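Local coordinates for MIP07328p (Drosophila melanogaster, PDB 6FKK), which acts as a chemorepellent axon guidance cue of the semaphorin family, probably signalling by binding receptors through the sema domain of its extracellular part, at residues H83-V88 and C100-Y105; L144-P149 and S164-D169. All blocks are in the same frame, centred on the assembly; numbering follows the deposited sequence.

Contact 1: H83-V88 and C100-Y105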
ATOM      1  N   HIS A  83      -4.061 -15.968  20.030  1.00 82.47           N
ATOM      2  CA  HIS A  83      -3.838 -14.722  20.746  1.00 82.97           C
ATOM      3  C   HIS A  83      -4.768 -13.667  20.161  1.00 82.17           C
ATOM      4  O   HIS A  83      -5.575 -13.947  19.269  1.00 87.29           O
ATOM      5  CB  HIS A  83      -2.371 -14.280  20.665  1.00 86.44           C
ATOM      6  CG  HIS A  83      -1.484 -14.942  21.673  1.00 99.52           C
ATOM      7  ND1 HIS A  83      -1.258 -14.414  22.926  1.00102.41           N
ATOM      8  CD2 HIS A  83      -0.763 -16.087  21.612  1.00101.70           C
ATOM      9  CE1 HIS A  83      -0.439 -15.205  23.594  1.00107.57           C
ATOM     10  NE2 HIS A  83      -0.123 -16.228  22.820  1.00105.20           N
ATOM     11  N   ASN A  84      -4.655 -12.444  20.664  1.00 71.58           N
ATOM     12  CA  ASN A  84      -5.493 -11.332  20.219  1.00 69.73           C
ATOM     13  C   ASN A  84      -4.593 -10.309  19.529  1.00 82.81           C
ATOM     14  O   ASN A  84      -4.065  -9.393  20.161  1.00 82.40           O
ATOM     15  CB  ASN A  84      -6.253 -10.711  21.386  1.00 73.01           C
ATOM     16  CG  ASN A  84      -7.230  -9.643  20.937  1.00 71.19           C
ATOM     17  OD1 ASN A  84      -7.700  -9.654  19.799  1.00 68.28           O
ATOM     18  ND2 ASN A  84      -7.537  -8.710  21.829  1.00 73.36           N
ATOM     19  N   TYR A  85      -4.426 -10.472  18.219  1.00 70.22           N
ATOM     20  CA  TYR A  85      -3.648  -9.538  17.413  1.00 69.11           C
ATOM     21  C   TYR A  85      -4.558  -8.392  16.992  1.00 69.07           C
ATOM     22  O   TYR A  85      -5.505  -8.592  16.225  1.00 82.48           O
ATOM     23  CB  TYR A  85      -3.049 -10.242  16.198  1.00 66.97           C
ATOM     24  CG  TYR A  85      -2.076 -11.346  16.545  1.00 70.21           C
ATOM     25  CD1 TYR A  85      -2.518 -12.643  16.773  1.00 67.01           C
ATOM     26  CD2 TYR A  85      -0.714 -11.092  16.643  1.00 71.36           C
ATOM     27  CE1 TYR A  85      -1.632 -13.654  17.093  1.00 76.28           C
ATOM     28  CE2 TYR A  85       0.180 -12.097  16.960  1.00 78.64           C
ATOM     29  CZ  TYR A  85      -0.283 -13.375  17.185  1.00 81.45           C
ATOM     30  OH  TYR A  85       0.608 -14.376  17.503  1.00 82.20           O
ATOM     31  N   LEU A  86      -4.277  -7.193  17.495  1.00 60.08           N
ATOM     32  CA  LEU A  86      -5.079  -6.030  17.136  1.00 67.67           C
ATOM     33  C   LEU A  86      -4.737  -5.585  15.720  1.00 71.36           C
ATOM     34  O   LEU A  86      -3.561  -5.446  15.368  1.00 76.37           O
ATOM     35  CB  LEU A  86      -4.848  -4.890  18.130  1.00 61.07           C
ATOM     36  CG  LEU A  86      -5.580  -5.007  19.470  1.00 64.91           C
ATOM     37  CD1 LEU A  86      -4.878  -5.971  20.417  1.00 67.40           C
ATOM     38  CD2 LEU A  86      -5.739  -3.639  20.114  1.00 79.44           C
ATOM     39  N   ARG A  87      -5.770  -5.366  14.906  1.00 53.82           N
ATOM     40  CA  ARG A  87      -5.571  -5.118  13.485  1.00 56.97           C
ATOM     41  C   ARG A  87      -6.413  -3.985  12.913  1.00 51.64           C
ATOM     42  O   ARG A  87      -6.240  -3.660  11.734  1.00 73.41           O
ATOM     43  CB  ARG A  87      -5.857  -6.399  12.682  1.00 54.42           C
ATOM     44  CG  ARG A  87      -4.783  -7.467  12.802  1.00 54.56           C
ATOM     45  CD  ARG A  87      -3.513  -7.038  12.089  1.00 58.33           C
ATOM     46  NE  ARG A  87      -2.474  -8.062  12.139  1.00 55.34           N
ATOM     47  CZ  ARG A  87      -1.496  -8.088  13.037  1.00 61.31           C
ATOM     48  NH1 ARG A  87      -1.418  -7.145  13.966  1.00 63.57           N
ATOM     49  NH2 ARG A  87      -0.592  -9.058  13.004  1.00 68.00           N
ATOM     50  N   VAL A  88      -7.317  -3.385  13.685  1.00 51.35           N
ATOM     51  CA  VAL A  88      -8.212  -2.349  13.172  1.00 50.59           C
ATOM     52  C   VAL A  88      -8.283  -1.216  14.186  1.00 53.27           C
ATOM     53  O   VAL A  88      -8.643  -1.440  15.347  1.00 56.84           O
ATOM     54  CB  VAL A  88      -9.626  -2.887  12.884  1.00 54.32           C
ATOM     55  CG1 VAL A  88     -10.540  -1.757  12.439  1.00 58.76           C
ATOM     56  CG2 VAL A  88      -9.583  -3.984  11.832  1.00 56.66           C
ATOM     57  N   CYS A 100     -10.372  -3.339  17.007  1.00 75.82           N
ATOM     58  CA  CYS A 100     -10.782  -4.694  16.672  1.00 75.63           C
ATOM     59  C   CYS A 100      -9.551  -5.589  16.614  1.00 78.98           C
ATOM     60  O   CYS A 100      -8.497  -5.175  16.125  1.00 68.39           O
ATOM     61  CB  CYS A 100     -11.530  -4.740  15.330  1.00 71.91           C
ATOM     62  SG  CYS A 100     -12.885  -3.540  15.132  1.00 93.44           S
ATOM     63  N   GLY A 101      -9.693  -6.817  17.114  1.00 77.06           N
ATOM     64  CA  GLY A 101      -8.588  -7.753  17.132  1.00 70.59           C
ATOM     65  C   GLY A 101      -9.051  -9.150  16.770  1.00 73.71           C
ATOM     66  O   GLY A 101     -10.244  -9.463  16.792  1.00 77.35           O
ATOM     67  N   THR A 102      -8.071  -9.997  16.437  1.00 68.16           N
ATOM     68  CA  THR A 102      -8.378 -11.365  16.028  1.00 63.82           C
ATOM     69  C   THR A 102      -9.016 -12.152  17.166  1.00 73.61           C
ATOM     70  O   THR A 102      -9.974 -12.904  16.947  1.00 76.55           O
ATOM     71  CB  THR A 102      -7.113 -12.068  15.538  1.00 60.67           C
ATOM     72  OG1 THR A 102      -6.238 -12.316  16.646  1.00 78.81           O
ATOM     73  CG2 THR A 102      -6.389 -11.207  14.514  1.00 56.22           C
ATOM     74  N   ASN A 103      -8.494 -11.997  18.385  1.00 77.77           N
ATOM     75  CA  ASN A 103      -9.051 -12.632  19.581  1.00 85.65           C
ATOM     76  C   ASN A 103      -9.149 -14.149  19.411  1.00 80.69           C
ATOM     77  O   ASN A 103     -10.213 -14.751  19.567  1.00 76.90           O
ATOM     78  CB  ASN A 103     -10.411 -12.022  19.937  1.00 71.58           C
ATOM     79  CG  ASN A 103     -10.980 -12.568  21.235  1.00 85.08           C
ATOM     80  OD1 ASN A 103     -10.239 -12.951  22.139  1.00104.32           O
ATOM     81  ND2 ASN A 103     -12.305 -12.622  21.323  1.00 80.50           N
ATOM     82  N   SER A 104      -8.016 -14.764  19.075  1.00 78.74           N
ATOM     83  CA  SER A 104      -7.905 -16.218  18.962  1.00 71.79           C
ATOM     84  C   SER A 104      -8.966 -16.781  18.021  1.00 70.55           C
ATOM     85  O   SER A 104      -9.743 -17.671  18.377  1.00 91.20           O
ATOM     86  CB  SER A 104      -7.987 -16.873  20.342  1.00 76.15           C
ATOM     87  OG  SER A 104      -7.034 -16.315  21.228  1.00 77.55           O
ATOM     88  N   TYR A 105      -8.999 -16.239  16.801  1.00 81.74           N
ATOM     89  CA  TYR A 105      -9.965 -16.635  15.777  1.00 81.94           C
ATOM     90  C   TYR A 105     -11.404 -16.455  16.257  1.00 82.30           C
ATOM     91  O   TYR A 105     -12.296 -17.228  15.897  1.00 88.45           O
ATOM     92  CB  TYR A 105      -9.721 -18.073  15.309  1.00 85.16           C
ATOM     93  CG  TYR A 105      -8.464 -18.230  14.477  1.00 84.52           C
ATOM     94  CD1 TYR A 105      -7.207 -18.163  15.061  1.00 90.51           C
ATOM     95  CD2 TYR A 105      -8.538 -18.445  13.105  1.00 79.34           C
ATOM     96  CE1 TYR A 105      -6.057 -18.304  14.305  1.00 94.27           C
ATOM     97  CE2 TYR A 105      -7.394 -18.590  12.340  1.00 83.18           C
ATOM     98  CZ  TYR A 105      -6.155 -18.518  12.946  1.00 99.67           C
ATOM     99  OH  TYR A 105      -5.013 -18.660  12.190  1.00 96.84           O
TER
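Thr102 sets its side chain obliquely across that of Tyr85. OG1 stands between backbone N and carbonyl carbon (chi1 70°), which puts Thr102 OG1 within reach of the Tyr85 N-H (3.0 Å from N, 158°) and, weakly, of His83 O. The same OG1 lies in the plane of the Tyr85 ring, 3.7 Å from CD1 at its edge, while Thr102 CG2 packs 3.9 Å from Tyr85 CB. Tyr85 O then takes the Thr102 N-H, so these two residues grip each other twice. The ring leads off the other way, its OH bonded to Trp80 O. Next door, Asn84 carries CG anti to N (chi1 -175°), and OD1 receives a weak bond from Asn103 N while ND2 turns to Trp62 O. Ser104 N gives its hydrogen bond to His83 O at 2.6 Å. Further on, Val88 CB meets Cys100 CB at 3.6 Å, and Cys100 SG is tied to Cys109. Cys100 O accepts two N-H groups, from Arg87 N at 3.0 Å in the carbonyl plane and from Val88 N at 3.2 Å. That double acceptance marks a classic beta bulge, set in the antiparallel hairpin 86-91/97-101 of a sema-domain propeller blade.

Contact 2: L144-P149 and S164-D169. With NAG (2-acetamido-2-deoxy-beta-D-glucopyranose), chain E.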
ATOM      1  N   LEU A 144     -15.664  -7.847   9.665  1.00 66.00           N
ATOM      2  CA  LEU A 144     -15.048  -6.546   9.888  1.00 59.47           C
ATOM      3  C   LEU A 144     -13.589  -6.637  10.311  1.00 57.85           C
ATOM      4  O   LEU A 144     -12.865  -5.645  10.190  1.00 60.27           O
ATOM      5  CB  LEU A 144     -15.831  -5.765  10.951  1.00 58.25           C
ATOM      6  CG  LEU A 144     -17.228  -5.283  10.558  1.00 62.98           C
ATOM      7  CD1 LEU A 144     -17.947  -4.686  11.753  1.00 55.35           C
ATOM      8  CD2 LEU A 144     -17.124  -4.263   9.442  1.00 67.01           C
ATOM      9  N   CYS A 145     -13.146  -7.797  10.792  1.00 66.94           N
ATOM     10  CA  CYS A 145     -11.800  -7.995  11.295  1.00 63.96           C
ATOM     11  C   CYS A 145     -11.338  -9.396  10.917  1.00 73.62           C
ATOM     12  O   CYS A 145     -12.152 -10.330  10.904  1.00 67.97           O
ATOM     13  CB  CYS A 145     -11.748  -7.818  12.819  1.00 64.81           C
ATOM     14  SG  CYS A 145     -10.089  -7.667  13.512  1.00 78.54           S
ATOM     15  N   PRO A 146     -10.058  -9.573  10.594  1.00 63.25           N
ATOM     16  CA  PRO A 146      -9.575 -10.907  10.227  1.00 59.09           C
ATOM     17  C   PRO A 146      -9.456 -11.818  11.441  1.00 62.00           C
ATOM     18  O   PRO A 146      -9.469 -11.383  12.594  1.00 65.51           O
ATOM     19  CB  PRO A 146      -8.204 -10.632   9.603  1.00 47.29           C
ATOM     20  CG  PRO A 146      -7.768  -9.352  10.221  1.00 55.53           C
ATOM     21  CD  PRO A 146      -9.026  -8.543  10.393  1.00 53.47           C
ATOM     22  N   TYR A 147      -9.338 -13.113  11.154  1.00 67.09           N
ATOM     23  CA  TYR A 147      -9.195 -14.123  12.195  1.00 66.72           C
ATOM     24  C   TYR A 147      -7.742 -14.400  12.548  1.00 69.75           C
ATOM     25  O   TYR A 147      -7.450 -14.794  13.685  1.00 78.89           O
ATOM     26  CB  TYR A 147      -9.856 -15.433  11.757  1.00 60.70           C
ATOM     27  CG  TYR A 147     -11.366 -15.401  11.701  1.00 63.16           C
ATOM     28  CD1 TYR A 147     -12.032 -14.681  10.720  1.00 59.74           C
ATOM     29  CD2 TYR A 147     -12.127 -16.117  12.617  1.00 73.55           C
ATOM     30  CE1 TYR A 147     -13.411 -14.659  10.663  1.00 73.23           C
ATOM     31  CE2 TYR A 147     -13.506 -16.105  12.567  1.00 67.65           C
ATOM     32  CZ  TYR A 147     -14.142 -15.373  11.590  1.00 72.49           C
ATOM     33  OH  TYR A 147     -15.517 -15.355  11.535  1.00 73.63           O
ATOM     34  N   SER A 148      -6.829 -14.205  11.602  1.00 70.21           N
ATOM     35  CA  SER A 148      -5.427 -14.553  11.744  1.00 60.46           C
ATOM     36  C   SER A 148      -4.551 -13.314  11.600  1.00 59.16           C
ATOM     37  O   SER A 148      -4.931 -12.358  10.917  1.00 64.99           O
ATOM     38  CB  SER A 148      -5.025 -15.593  10.688  1.00 80.77           C
ATOM     39  OG  SER A 148      -3.635 -15.862  10.719  1.00 99.63           O
ATOM     40  N   PRO A 149      -3.374 -13.295  12.234  1.00 68.57           N
ATOM     41  CA  PRO A 149      -2.444 -12.173  12.032  1.00 62.20           C
ATOM     42  C   PRO A 149      -1.898 -12.068  10.618  1.00 76.05           C
ATOM     43  O   PRO A 149      -1.146 -11.126  10.339  1.00 79.26           O
ATOM     44  CB  PRO A 149      -1.315 -12.470  13.032  1.00 73.96           C
ATOM     45  CG  PRO A 149      -1.414 -13.937  13.297  1.00 75.01           C
ATOM     46  CD  PRO A 149      -2.879 -14.242  13.247  1.00 78.12           C
ATOM     47  N   SER A 164     -14.418  -2.920   5.285  1.00 53.22           N
ATOM     48  CA  SER A 164     -13.502  -4.015   5.571  1.00 51.94           C
ATOM     49  C   SER A 164     -13.434  -4.985   4.398  1.00 58.51           C
ATOM     50  O   SER A 164     -14.438  -5.237   3.725  1.00 52.43           O
ATOM     51  CB  SER A 164     -13.932  -4.762   6.835  1.00 72.68           C
ATOM     52  OG  SER A 164     -13.035  -5.817   7.138  1.00 77.49           O
ATOM     53  N   ALA A 165     -12.240  -5.526   4.164  1.00 39.15           N
ATOM     54  CA  ALA A 165     -12.013  -6.564   3.163  1.00 42.22           C
ATOM     55  C   ALA A 165     -11.228  -7.686   3.832  1.00 52.40           C
ATOM     56  O   ALA A 165     -10.038  -7.526   4.111  1.00 55.66           O
ATOM     57  CB  ALA A 165     -11.259  -6.022   1.954  1.00 41.14           C
ATOM     58  N   THR A 166     -11.884  -8.817   4.087  1.00 48.62           N
ATOM     59  CA  THR A 166     -11.247  -9.898   4.829  1.00 44.22           C
ATOM     60  C   THR A 166     -11.995 -11.197   4.527  1.00 54.58           C
ATOM     61  O   THR A 166     -12.596 -11.336   3.457  1.00 62.86           O
ATOM     62  CB  THR A 166     -11.206  -9.539   6.329  1.00 48.20           C
ATOM     63  OG1 THR A 166     -10.712 -10.652   7.088  1.00 61.43           O
ATOM     64  CG2 THR A 166     -12.590  -9.156   6.824  1.00 44.48           C
ATOM     65  N   VAL A 167     -11.932 -12.147   5.456  1.00 53.14           N
ATOM     66  CA  VAL A 167     -12.700 -13.381   5.379  1.00 57.12           C
ATOM     67  C   VAL A 167     -13.762 -13.358   6.466  1.00 64.77           C
ATOM     68  O   VAL A 167     -13.568 -12.790   7.546  1.00 70.51           O
ATOM     69  CB  VAL A 167     -11.810 -14.629   5.523  1.00 51.75           C
ATOM     70  CG1 VAL A 167     -11.077 -14.904   4.234  1.00 45.57           C
ATOM     71  CG2 VAL A 167     -10.831 -14.438   6.663  1.00 47.74           C
ATOM     72  N   ALA A 168     -14.896 -13.994   6.173  1.00 49.32           N
ATOM     73  CA  ALA A 168     -15.995 -14.084   7.123  1.00 58.63           C
ATOM     74  C   ALA A 168     -16.020 -15.400   7.886  1.00 63.34           C
ATOM     75  O   ALA A 168     -16.730 -15.497   8.894  1.00 75.10           O
ATOM     76  CB  ALA A 168     -17.337 -13.892   6.403  1.00 55.77           C
ATOM     77  N   ASP A 169     -15.269 -16.404   7.445  1.00 53.97           N
ATOM     78  CA  ASP A 169     -15.305 -17.727   8.048  1.00 68.98           C
ATOM     79  C   ASP A 169     -13.987 -18.048   8.739  1.00 73.75           C
ATOM     80  O   ASP A 169     -12.957 -17.409   8.506  1.00 78.27           O
ATOM     81  CB  ASP A 169     -15.621 -18.802   6.999  1.00 63.82           C
ATOM     82  CG  ASP A 169     -14.499 -18.988   5.995  1.00 80.73           C
ATOM     83  OD1 ASP A 169     -13.890 -17.975   5.590  1.00 89.15           O
ATOM     84  OD2 ASP A 169     -14.226 -20.148   5.614  1.00 82.63           O
TER
HETATM   85  C1  NAG E1014      -6.402 -14.330   3.425  1.00111.58           C
HETATM   86  C2  NAG E1014      -6.204 -15.782   3.903  1.00130.58           C
HETATM   87  C3  NAG E1014      -6.562 -16.786   2.805  1.00130.63           C
HETATM   88  C4  NAG E1014      -7.936 -16.490   2.223  1.00144.43           C
HETATM   89  C5  NAG E1014      -7.979 -15.048   1.743  1.00141.57           C
HETATM   90  C6  NAG E1014      -9.324 -14.651   1.178  1.00158.52           C
HETATM   91  C7  NAG E1014      -3.756 -15.950   3.597  1.00144.20           C
HETATM   92  C8  NAG E1014      -2.448 -16.207   4.283  1.00135.37           C
HETATM   93  N2  NAG E1014      -4.845 -16.001   4.378  1.00144.18           N
HETATM   94  O3  NAG E1014      -6.542 -18.099   3.351  1.00119.74           O
HETATM   95  O4  NAG E1014      -8.203 -17.362   1.131  1.00155.49           O
HETATM   96  O5  NAG E1014      -7.713 -14.177   2.851  1.00114.25           O
HETATM   97  O6  NAG E1014      -9.928 -15.726   0.472  1.00165.56           O
HETATM   98  O7  NAG E1014      -3.819 -15.704   2.395  1.00150.69           O
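Tyr147 lays its ring among three successive carbonyl groups of 167-169, and this is where the contact is closest knit. With CG anti to its own carbonyl carbon (chi1 -70°), the ring swings to the turn that follows strand 161-165. Asp169 O sits over one face, 3.5 Å from CE1 and offset toward the rim, whereas Val167 O meets the edge in the ring plane, 3.6 Å from the same CE1. The hydroxyl ends 2.9 Å from Ala168 O, an oxygen that also receives a hydrogen bond from Gln142 NE2. With an alanine in place of Tyr147 the ring would be gone, which is likely to open a gap beside Val167 and leave Ala168 O with Gln142 but without the nearby hydroxyl.

Thr166 fills the middle of the contact. Its OG1, anti to N (chi1 174°), points at the flank of Pro146, 3.3 Å from CA and 3.6 Å from CB. At the near end Ser164 OG lies 3.1 Å from Leu144 O, its hydrogen bond going to Gly143 O.

The other side is looser. Leu144, partly exposed, brings just CD2 near Ser164 CB, and its side chain also rests on Tyr178. The CB of Asp169 points away from 144-149, and its carboxylate is hydrogen-bonded to Gly173 N. Val167 faces two ways: CG2 touches Tyr147 CD1 at 4.2 Å, and CG1 meets C6 of the N-acetylglucosamine carried by Asn152 at 3.5 Å, a sugar hydrogen-bonded to Gly172 O.

Several polar atoms here thus find hydrogen-bond partners beyond the two segments, at Gly143 O, Gln142 NE2 and Gly173 N. The ring's C-H edge probably suits Val167 O electrostatically, while the oxygen over the electron-rich face is likely to gain less.

Overall arrangement
Contact 1 comes first along the chain: strand 86-91 runs out, strand 97-101 returns, and residues 83-88 and 100-105 close the hairpin at its open end. Strands 108-112 and 135-140 then complete the four-stranded sheet, and the loop beyond them starts contact 2, which closes at the end of strand 161-165, after strand 154-158. The two loops follow in series; they neither nest nor cross. Yet the contacts touch, with centres about 10 Å apart: Thr102 packs on the backbone of Tyr147, Tyr105 meets Tyr147 and Ser148, and Arg87 reaches Pro149 O in a weak hydrogen bond. Segment 144-149 therefore lies between the sheet of strands 86-91 to 135-140 and that of 154-158, 161-165 and 175-178, joining both.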